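Local structure of aerobic respiration control sensor protein ArcB (Escherichia coli, 2A0B) at residues K38-P41 with G42-V46; V46-S49 with N50-A53; L12-P15 with M16-Y20; W108-D111 with V112-K116. The protein relays phosphoryl groups to the response regulator ArcA in anaerobic repression of the arc modulon, this chain being the histidine-containing phosphotransfer (HPt) domain of the sensor kinase. One frame throughout, in Å; residues are numbered along the deposited sequence.

Interaction 1. Residues K38-P41 with G42-V46; sequences KMMP and GYVSV
Met39 and Tyr43, one turn apart on helix 26-52 of the HPt four-helix bundle, make a CH-pi contact just where Pro41 kinks the helix. Met39 CB lies over the face of the phenol ring, 4.0 Å from the centroid of the Tyr43 ring and 26° off its normal. The phenol reaches this place because Tyr43 CG is anti to its own carbonyl carbon (chi1 -65°), which swings the ring back along the helix beside the preceding turn. The Met39 chain bends at chi2 and again at chi3, bringing its methyl to the hydroxyl end of the ring, with Met39 CE 3.8 Å from Tyr43 OH. Met40 comes to the same ring differently: its chain runs at about a right angle to the phenol, and Met40 SD stands 4.0 Å from Tyr43 CD2, an oblique Met-aromatic contact. Its methyl goes on to Val44, Met40 CE lying 4.1 Å from Val44 CG2. Tyr43 also packs on Lys65 and Ile66 of helix 56-72, whereas Met40 faces Met104 and Trp108 of helix 93-122, so the two neighbours look toward different helices. At the kink, water 1 links the separated turns, donating to Lys38 O at 2.8 Å and accepting from Gly42 N at 3.0 Å. Pro41 O is gripped twice by one residue: in the modelled conformer of Ser45, Ser45 N (3.0 Å) and Ser45 OG (2.9 Å) reach Pro41 O from opposite faces of its carbonyl plane.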
loop_
_atom_site.group_PDB
_atom_site.type_symbol
_atom_site.label_atom_id
_atom_site.label_comp_id
_atom_site.label_asym_id
_atom_site.label_seq_id
_atom_site.Cartn_x
_atom_site.Cartn_y
_atom_site.Cartn_z
ATOM N N LYS A 38 1.490 -10.349 -5.781
ATOM C CA LYS A 38 0.737 -11.570 -5.669
ATOM C C LYS A 38 -0.165 -11.618 -4.433
ATOM O O LYS A 38 -1.107 -12.388 -4.457
ATOM C CB LYS A 38 1.647 -12.803 -5.729
ATOM C CG LYS A 38 2.123 -13.482 -4.490
ATOM C CD LYS A 38 2.730 -14.854 -4.837
ATOM C CE LYS A 38 4.224 -14.864 -4.561
ATOM N NZ LYS A 38 4.777 -16.202 -4.963
ATOM N N MET A 39 0.203 -10.833 -3.386
ATOM C CA MET A 39 -0.597 -10.939 -2.177
ATOM C C MET A 39 -1.751 -9.906 -2.120
ATOM O O MET A 39 -2.746 -10.185 -1.458
ATOM C CB MET A 39 0.251 -10.664 -0.929
ATOM C CG MET A 39 1.464 -11.627 -0.841
ATOM S SD MET A 39 1.051 -13.362 -0.807
ATOM C CE MET A 39 0.092 -13.513 0.656
ATOM N N MET A 40 -1.527 -8.825 -2.846
ATOM C CA MET A 40 -2.518 -7.720 -2.730
ATOM C C MET A 40 -3.917 -8.088 -3.153
ATOM O O MET A 40 -4.872 -7.649 -2.443
ATOM C CB MET A 40 -2.015 -6.474 -3.425
ATOM C CG MET A 40 -1.270 -5.438 -2.626
ATOM S SD MET A 40 -2.176 -4.851 -1.156
ATOM C CE MET A 40 -2.883 -3.280 -1.729
ATOM N N PRO A 41 -4.143 -8.869 -4.185
ATOM C CA PRO A 41 -5.513 -9.242 -4.525
ATOM C C PRO A 41 -6.253 -9.845 -3.359
ATOM O O PRO A 41 -7.431 -9.516 -3.012
ATOM C CB PRO A 41 -5.417 -10.219 -5.701
ATOM C CG PRO A 41 -4.112 -9.873 -6.310
ATOM C CD PRO A 41 -3.195 -9.433 -5.171
ATOM N N GLY A 42 -5.641 -10.776 -2.610
ATOM C CA GLY A 42 -6.217 -11.393 -1.472
ATOM C C GLY A 42 -6.378 -10.453 -0.298
ATOM O O GLY A 42 -7.382 -10.551 0.433
ATOM N N TYR A 43 -5.462 -9.521 -0.048
ATOM C CA TYR A 43 -5.541 -8.570 1.034
ATOM C C TYR A 43 -6.776 -7.624 0.759
ATOM O O TYR A 43 -7.470 -7.369 1.727
ATOM C CB TYR A 43 -4.282 -7.729 1.239
ATOM C CG TYR A 43 -3.015 -8.534 1.685
ATOM C CD1 TYR A 43 -3.141 -9.820 2.088
ATOM C CD2 TYR A 43 -1.840 -7.805 1.590
ATOM C CE1 TYR A 43 -1.952 -10.512 2.506
ATOM C CE2 TYR A 43 -0.621 -8.462 2.007
ATOM C CZ TYR A 43 -0.824 -9.755 2.404
ATOM O OH TYR A 43 0.347 -10.477 2.858
ATOM N N VAL A 44 -6.892 -7.273 -0.503
ATOM C CA VAL A 44 -8.035 -6.308 -0.757
ATOM C C VAL A 44 -9.338 -7.073 -0.663
ATOM O O VAL A 44 -10.298 -6.534 -0.063
ATOM C CB VAL A 44 -7.798 -5.651 -2.101
ATOM C CG1 VAL A 44 -9.106 -4.916 -2.558
ATOM C CG2 VAL A 44 -6.696 -4.614 -2.118
ATOM N N SER A 45 -9.411 -8.328 -1.107
ATOM C CA SER A 45 -10.615 -9.116 -0.945
ATOM C C SER A 45 -10.992 -9.304 0.512
ATOM O O SER A 45 -12.170 -9.291 0.910
ATOM C CB SER A 45 -10.519 -10.455 -1.681
ATOM O OG SER A 45 -10.246 -10.196 -3.053
ATOM N N VAL A 46 -10.023 -9.497 1.419
ATOM C CA VAL A 46 -10.305 -9.624 2.840
ATOM C C VAL A 46 -10.810 -8.292 3.392
ATOM O O VAL A 46 -11.749 -8.313 4.195
ATOM C CB VAL A 46 -9.067 -10.082 3.648
ATOM C CG1 VAL A 46 -9.269 -9.969 5.149
ATOM C CG2 VAL A 46 -8.779 -11.536 3.242
HETATM O O HOH W 1 -3.621 -12.865 -3.321
#

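Interaction 2. Residues V46-S49 with N50-A53; sequences VLES and NLTA
Val46 O accepts the amide of Asn50, with Asn50 N at 3.0 Å from Val46 O and an N-H...O angle of 161°. The Asn50 side chain runs alongside that of Val46, pointing the same way, and its carbonyl oxygen lies beside an acceptor and a methyl of Val46. Asn50 OD1 is 3.1 Å from Val46 O, two acceptors that cannot bond, and 3.4 Å from Val46 CG1, a short approach that may leave the assignment of oxygen and nitrogen in this amide uncertain. Ser49 OG turns back to the same carbonyl, but its bond to Val46 O is weak and its proton has another acceptor within reach. Residues up to Thr52 form the C-terminal end of helix 26-52, one of the helices of the HPt four-helix bundle, and the acceptors of 46-49 are filled by main-chain N-H groups one turn on. Leu51 N bonds to Leu47 O at 2.9 Å, less straight than its neighbours at 145°. Glu48 O takes Thr52 N at 3.0 Å, and Thr52 OG1 adds at most a weak second bond to it. Leu47 is buried and touches both Ile66 of helix 56-72 and Ile101 of helix 93-122, while Asn50 packs on Ile59 of helix 56-72. In the last bond Ser49 O receives Ala53 N at 3.0 Å, with the N-H...O angle at 164°.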
loop_
_atom_site.group_PDB
_atom_site.type_symbol
_atom_site.label_atom_id
_atom_site.label_comp_id
_atom_site.label_asym_id
_atom_site.label_seq_id
_atom_site.Cartn_x
_atom_site.Cartn_y
_atom_site.Cartn_z
ATOM N N VAL A 46 -10.023 -9.497 1.419
ATOM C CA VAL A 46 -10.305 -9.624 2.840
ATOM C C VAL A 46 -10.810 -8.292 3.392
ATOM O O VAL A 46 -11.749 -8.313 4.195
ATOM C CB VAL A 46 -9.067 -10.082 3.648
ATOM C CG1 VAL A 46 -9.269 -9.969 5.149
ATOM C CG2 VAL A 46 -8.779 -11.536 3.242
ATOM N N LEU A 47 -10.246 -7.152 3.003
ATOM C CA LEU A 47 -10.736 -5.855 3.407
ATOM C C LEU A 47 -12.241 -5.733 3.032
ATOM O O LEU A 47 -12.995 -5.333 3.920
ATOM C CB LEU A 47 -10.089 -4.640 2.733
ATOM C CG LEU A 47 -8.832 -4.071 3.357
ATOM C CD1 LEU A 47 -8.239 -3.007 2.444
ATOM C CD2 LEU A 47 -9.133 -3.512 4.758
ATOM N N GLU A 48 -12.525 -6.061 1.800
ATOM C CA GLU A 48 -13.924 -5.919 1.330
ATOM C C GLU A 48 -14.868 -6.826 2.069
ATOM O O GLU A 48 -15.991 -6.392 2.400
ATOM C CB GLU A 48 -14.025 -6.262 -0.158
ATOM C CG GLU A 48 -13.197 -5.415 -1.081
ATOM C CD GLU A 48 -13.823 -4.087 -1.434
ATOM O OE1 GLU A 48 -14.647 -3.564 -0.662
ATOM O OE2 GLU A 48 -13.480 -3.602 -2.528
ATOM N N SER A 49 -14.482 -8.077 2.324
ATOM C CA SER A 49 -15.424 -8.983 2.991
ATOM C C SER A 49 -15.643 -8.515 4.421
ATOM O O SER A 49 -16.787 -8.460 4.915
ATOM C CB SER A 49 -15.037 -10.433 2.792
ATOM O OG SER A 49 -13.912 -10.771 3.562
ATOM N N ASN A 50 -14.603 -7.976 5.070
ATOM C CA ASN A 50 -14.764 -7.436 6.417
ATOM C C ASN A 50 -15.640 -6.175 6.417
ATOM O O ASN A 50 -16.444 -5.930 7.331
ATOM C CB ASN A 50 -13.372 -7.157 7.022
ATOM C CG ASN A 50 -12.761 -8.430 7.597
ATOM O OD1 ASN A 50 -11.629 -8.822 7.294
ATOM N ND2 ASN A 50 -13.483 -9.070 8.514
ATOM N N LEU A 51 -15.521 -5.374 5.365
ATOM C CA LEU A 51 -16.323 -4.148 5.257
ATOM C C LEU A 51 -17.798 -4.597 5.172
ATOM O O LEU A 51 -18.602 -4.063 5.944
ATOM C CB LEU A 51 -15.929 -3.322 4.053
ATOM C CG LEU A 51 -16.686 -2.002 3.856
ATOM C CD1 LEU A 51 -16.527 -1.081 5.071
ATOM C CD2 LEU A 51 -16.290 -1.338 2.558
ATOM N N THR A 52 -18.065 -5.596 4.360
ATOM C CA THR A 52 -19.460 -6.081 4.228
ATOM C C THR A 52 -20.034 -6.624 5.517
ATOM O O THR A 52 -21.187 -6.373 5.912
ATOM C CB THR A 52 -19.563 -7.182 3.172
ATOM O OG1 THR A 52 -19.242 -6.593 1.911
ATOM C CG2 THR A 52 -20.971 -7.791 3.124
ATOM N N ALA A 53 -19.248 -7.401 6.250
ATOM C CA ALA A 53 -19.638 -7.954 7.537
ATOM C C ALA A 53 -19.625 -6.923 8.644
ATOM O O ALA A 53 -19.881 -7.209 9.816
ATOM C CB ALA A 53 -18.686 -9.112 7.855
#

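Interaction 3. Residues L12-P15 with M16-Y20; sequences LDIP and MLEQY
Glu18 N gives the shortest hydrogen bond between 12-15 and 16-20, 2.8 Å to Ile14 O, in the first turn of helix 14-23, where Asp13 is the N-cap. Asp13 serves this turn twice. Its carbonyl is the first acceptor of the regular helical pattern, with Leu17 N 3.0 Å from Asp13 O and lying in the carbonyl plane. Its carboxylate caps Met16: the bond from Met16 N to Asp13 OD1 is weak in length, 3.3 Å, yet straight, with an N-H...O angle of 164°. The capping position follows from the first torsion of Asp13, which sets CG opposite the backbone N (chi1 -175°), turning the carboxylate toward the N-H groups of the opening turn. Pro15 suits the second helical position, where the missing N-H costs no bond, and its own carbonyl accepts from Gln19 N. Around this polar core the side chains close in. The side chains of Asp13 and Met16 cross at about a right angle, Asp13 CG lying 3.5 Å from Met16 CB. On another side, in the modelled conformer of Ile14, Ile14 CG2 is 3.6 Å from Glu18 OE2, the extended Glu18 chain bringing its carboxylate end to the methyl. The turn is joined to the rest of the fold through Leu12 O, which accepts from Arg76 NE, and through Trp118 of helix 93-122, which Leu12, Ile14 and Leu17 all touch. Leu17 folds back over the cap, placing its CD1 3.4 Å from Asp13 O and 4.0 Å from Leu12 CB.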
loop_
_atom_site.group_PDB
_atom_site.type_symbol
_atom_site.label_atom_id
_atom_site.label_comp_id
_atom_site.label_asym_id
_atom_site.label_seq_id
_atom_site.Cartn_x
_atom_site.Cartn_y
_atom_site.Cartn_z
ATOM N N LEU A 12 5.444 7.568 -4.145
ATOM C CA LEU A 12 6.554 6.661 -3.615
ATOM C C LEU A 12 7.314 7.378 -2.549
ATOM O O LEU A 12 7.397 8.581 -2.432
ATOM C CB LEU A 12 7.556 6.477 -4.779
ATOM C CG LEU A 12 6.955 5.909 -6.082
ATOM C CD1 LEU A 12 8.059 5.823 -7.143
ATOM C CD2 LEU A 12 6.233 4.623 -5.799
ATOM N N ASP A 13 8.070 6.565 -1.735
ATOM C CA ASP A 13 8.981 7.182 -0.783
ATOM C C ASP A 13 10.375 7.271 -1.431
ATOM O O ASP A 13 11.147 6.265 -1.331
ATOM C CB ASP A 13 9.040 6.329 0.479
ATOM C CG ASP A 13 9.876 6.957 1.585
ATOM O OD1 ASP A 13 10.635 7.893 1.413
ATOM O OD2 ASP A 13 9.607 6.432 2.703
ATOM N N ILE A 14 10.650 8.296 -2.176
ATOM C CA ILE A 14 11.878 8.433 -2.964
ATOM C C ILE A 14 13.142 8.444 -2.115
ATOM O O ILE A 14 14.027 7.634 -2.479
ATOM C CB ILE A 14 11.851 9.636 -3.924
ATOM C CG1 ILE A 14 10.566 9.500 -4.753
ATOM C CG2 ILE A 14 13.095 9.584 -4.816
ATOM C CD1 ILE A 14 10.509 8.273 -5.614
ATOM N N PRO A 15 13.204 9.137 -1.023
ATOM C CA PRO A 15 14.418 9.108 -0.160
ATOM C C PRO A 15 14.686 7.664 0.281
ATOM O O PRO A 15 15.882 7.254 0.234
ATOM C CB PRO A 15 14.077 9.977 1.023
ATOM C CG PRO A 15 13.194 11.047 0.355
ATOM C CD PRO A 15 12.288 10.184 -0.502
ATOM N N MET A 16 13.725 6.910 0.730
ATOM C CA MET A 16 13.923 5.539 1.202
ATOM C C MET A 16 14.380 4.687 0.038
ATOM O O MET A 16 15.330 3.864 0.096
ATOM C CB MET A 16 12.687 4.946 1.886
ATOM C CG MET A 16 12.787 3.447 2.194
ATOM S SD MET A 16 12.254 2.437 0.804
ATOM C CE MET A 16 11.774 0.901 1.582
ATOM N N LEU A 17 13.730 4.786 -1.145
ATOM C CA LEU A 17 14.091 3.977 -2.282
ATOM C C LEU A 17 15.514 4.290 -2.766
ATOM O O LEU A 17 16.159 3.306 -3.196
ATOM C CB LEU A 17 13.052 4.203 -3.435
ATOM C CG LEU A 17 11.740 3.524 -3.039
ATOM C CD1 LEU A 17 10.659 4.145 -3.997
ATOM C CD2 LEU A 17 11.687 2.022 -3.229
ATOM N N GLU A 18 15.927 5.537 -2.742
ATOM C CA GLU A 18 17.255 5.869 -3.252
ATOM C C GLU A 18 18.291 5.268 -2.251
ATOM O O GLU A 18 19.287 4.729 -2.784
ATOM C CB GLU A 18 17.439 7.356 -3.405
ATOM C CG GLU A 18 16.710 7.754 -4.709
ATOM C CD GLU A 18 16.965 9.168 -5.170
ATOM O OE1 GLU A 18 17.676 9.962 -4.527
ATOM O OE2 GLU A 18 16.438 9.488 -6.275
ATOM N N GLN A 19 17.956 5.378 -0.975
ATOM C CA GLN A 19 18.936 4.794 -0.009
ATOM C C GLN A 19 18.943 3.298 -0.225
ATOM O O GLN A 19 20.044 2.626 -0.232
ATOM C CB GLN A 19 18.466 5.140 1.394
ATOM C CG GLN A 19 19.381 4.560 2.492
ATOM C CD GLN A 19 18.812 4.830 3.871
ATOM O OE1 GLN A 19 19.322 5.715 4.561
ATOM N NE2 GLN A 19 17.826 4.109 4.337
ATOM N N TYR A 20 17.822 2.618 -0.388
ATOM C CA TYR A 20 17.762 1.207 -0.643
ATOM C C TYR A 20 18.537 0.762 -1.857
ATOM O O TYR A 20 19.262 -0.288 -1.807
ATOM C CB TYR A 20 16.304 0.743 -0.740
ATOM C CG TYR A 20 15.818 0.301 0.618
ATOM C CD1 TYR A 20 16.077 1.035 1.775
ATOM C CD2 TYR A 20 15.090 -0.863 0.733
ATOM C CE1 TYR A 20 15.626 0.626 3.020
ATOM C CE2 TYR A 20 14.624 -1.287 1.970
ATOM C CZ TYR A 20 14.901 -0.537 3.105
ATOM O OH TYR A 20 14.419 -1.012 4.317
#

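Interaction 4. Residues W108-D111 with V112-K116; sequences WRHD and VEVLK
Four main-chain hydrogen bonds join Trp108, Arg109, His110 and Asp111 to the next turn of helix 93-122, a long helix of the HPt bundle; Val112 N to Trp108 O, at 2.9 Å, is the first, and Leu115 N to Asp111 O, at 3.1 Å, the last. Among the apolar contacts, Val112 CG2 sits at the edge of the Trp108 indole, in its plane and 4.0 Å from Trp108 CE3. The indole is turned there by a chi1 of 71°, which sets CG between the backbone N and the carbonyl carbon, and it runs alongside Val112, both side chains pointing the same way. Near Lys7 of helix 7-11, which both residues touch, His110 and Val114 form a CH-pi contact: Val114 CG2 lies over one face of the imidazole, 4.1 Å from the centroid of the His110 ring and 24° off its normal. At His110 ND1, a water lies between that atom and Glu113 OE1, but both separations are too short to be relied on, and the bridge is doubtful. Charged groups meet beyond the two segments. Lys116 NZ makes a salt bridge with Glu37 of helix 26-52, and Asp111 OD1 stands close to OE1 of the zinc ligand Glu107. Such a pair of carboxylate oxygens, on a buried aspartate, would tend to raise the proton affinity of one partner, whereas binding to zinc would be expected to draw off part of the negative charge of Glu107.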
loop_
_atom_site.group_PDB
_atom_site.type_symbol
_atom_site.label_atom_id
_atom_site.label_comp_id
_atom_site.label_asym_id
_atom_site.label_seq_id
_atom_site.Cartn_x
_atom_site.Cartn_y
_atom_site.Cartn_z
ATOM N N TRP A 108 -4.333 0.199 -6.551
ATOM C CA TRP A 108 -2.958 -0.349 -6.171
ATOM C C TRP A 108 -2.154 -0.895 -7.355
ATOM O O TRP A 108 -0.920 -0.674 -7.242
ATOM C CB TRP A 108 -3.179 -1.404 -5.105
ATOM C CG TRP A 108 -3.794 -2.672 -5.510
ATOM C CD1 TRP A 108 -5.109 -3.052 -5.492
ATOM C CD2 TRP A 108 -3.129 -3.825 -6.090
ATOM N NE1 TRP A 108 -5.327 -4.303 -5.938
ATOM C CE2 TRP A 108 -4.048 -4.795 -6.330
ATOM C CE3 TRP A 108 -1.730 -3.991 -6.355
ATOM C CZ2 TRP A 108 -3.757 -6.054 -6.884
ATOM C CZ3 TRP A 108 -1.441 -5.242 -6.905
ATOM C CH2 TRP A 108 -2.401 -6.217 -7.150
ATOM N N ARG A 109 -2.854 -1.447 -8.344
ATOM C CA ARG A 109 -2.021 -1.937 -9.488
ATOM C C ARG A 109 -1.315 -0.805 -10.129
ATOM O O ARG A 109 -0.139 -0.844 -10.623
ATOM C CB ARG A 109 -2.881 -2.825 -10.370
ATOM C CG ARG A 109 -3.541 -4.041 -9.767
ATOM C CD ARG A 109 -4.284 -4.914 -10.763
ATOM N NE ARG A 109 -4.817 -6.167 -10.242
ATOM C CZ ARG A 109 -5.975 -6.333 -9.621
ATOM N NH1 ARG A 109 -6.754 -5.277 -9.383
ATOM N NH2 ARG A 109 -6.331 -7.534 -9.189
ATOM N N HIS A 110 -1.943 0.411 -10.308
ATOM C CA HIS A 110 -1.299 1.559 -10.857
ATOM C C HIS A 110 -0.084 2.053 -10.102
ATOM O O HIS A 110 0.942 2.451 -10.604
ATOM C CB HIS A 110 -2.364 2.711 -11.055
ATOM C CG HIS A 110 -1.792 4.038 -11.348
ATOM N ND1 HIS A 110 -1.342 4.393 -12.603
ATOM C CD2 HIS A 110 -1.542 5.169 -10.627
ATOM C CE1 HIS A 110 -0.859 5.605 -12.623
ATOM N NE2 HIS A 110 -0.973 6.127 -11.425
ATOM N N ASP A 111 -0.220 2.075 -8.731
ATOM C CA ASP A 111 0.884 2.480 -7.889
ATOM C C ASP A 111 2.062 1.418 -8.095
ATOM O O ASP A 111 3.141 2.015 -8.173
ATOM C CB ASP A 111 0.461 2.398 -6.419
ATOM C CG ASP A 111 -0.369 3.549 -5.879
ATOM O OD1 ASP A 111 -1.333 3.884 -6.651
ATOM O OD2 ASP A 111 -0.176 4.220 -4.867
ATOM N N VAL A 112 1.686 0.200 -8.245
ATOM C CA VAL A 112 2.854 -0.771 -8.493
ATOM C C VAL A 112 3.499 -0.484 -9.823
ATOM O O VAL A 112 4.734 -0.449 -9.986
ATOM C CB VAL A 112 2.305 -2.167 -8.431
ATOM C CG1 VAL A 112 3.220 -3.226 -9.087
ATOM C CG2 VAL A 112 1.913 -2.593 -7.000
ATOM N N GLU A 113 2.666 -0.147 -10.885
ATOM C CA GLU A 113 3.320 0.177 -12.157
ATOM C C GLU A 113 4.188 1.375 -12.127
ATOM O O GLU A 113 5.214 1.560 -12.800
ATOM C CB GLU A 113 2.174 0.428 -13.219
ATOM C CG GLU A 113 1.449 -0.838 -13.523
ATOM C CD GLU A 113 0.151 -0.681 -14.321
ATOM O OE1 GLU A 113 -0.338 0.456 -14.410
ATOM O OE2 GLU A 113 -0.336 -1.691 -14.813
ATOM N N VAL A 114 3.889 2.468 -11.366
ATOM C CA VAL A 114 4.651 3.641 -11.146
ATOM C C VAL A 114 6.013 3.270 -10.423
ATOM O O VAL A 114 6.975 3.823 -10.877
ATOM C CB VAL A 114 3.885 4.697 -10.314
ATOM C CG1 VAL A 114 4.746 5.863 -9.946
ATOM C CG2 VAL A 114 2.747 5.230 -11.252
ATOM N N LEU A 115 5.914 2.396 -9.466
ATOM C CA LEU A 115 7.227 2.022 -8.791
ATOM C C LEU A 115 8.060 1.207 -9.760
ATOM O O LEU A 115 9.261 1.528 -9.840
ATOM C CB LEU A 115 6.831 1.298 -7.522
ATOM C CG LEU A 115 8.084 0.640 -6.805
ATOM C CD1 LEU A 115 9.013 1.727 -6.488
ATOM C CD2 LEU A 115 7.520 -0.162 -5.632
ATOM N N LYS A 116 7.464 0.320 -10.517
ATOM C CA LYS A 116 8.279 -0.473 -11.486
ATOM C C LYS A 116 8.991 0.452 -12.426
ATOM O O LYS A 116 10.176 0.329 -12.761
ATOM C CB LYS A 116 7.464 -1.468 -12.271
ATOM C CG LYS A 116 7.089 -2.703 -11.505
ATOM C CD LYS A 116 6.167 -3.631 -12.233
ATOM C CE LYS A 116 5.871 -4.918 -11.506
ATOM N NZ LYS A 116 4.842 -5.736 -12.228
HETATM O O HOH W 2 -0.630 2.844 -14.441
#

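Overall arrangement
Interactions 1 and 2 run in series on helix 26-52, sharing Val46, with centres about 12 Å apart. Interaction 4, on helix 93-122, touches both interaction 1 and interaction 3: Met40 CB lies 3.7 Å from Trp108 CZ3, and Leu12 CD2 lies 3.8 Å from Leu115 CB. Interactions 2 and 3 are the most distant, their centres about 32 Å apart. The phosphorylation site His64 lies about 10 Å from Tyr43 and about 9 Å from Leu47, side chain to side chain. The zinc ion, held by His77, Glu103 and Glu107, with Asp95 also part of the zinc site, is closest to interaction 4, about 6 Å from the Asp111 side chain.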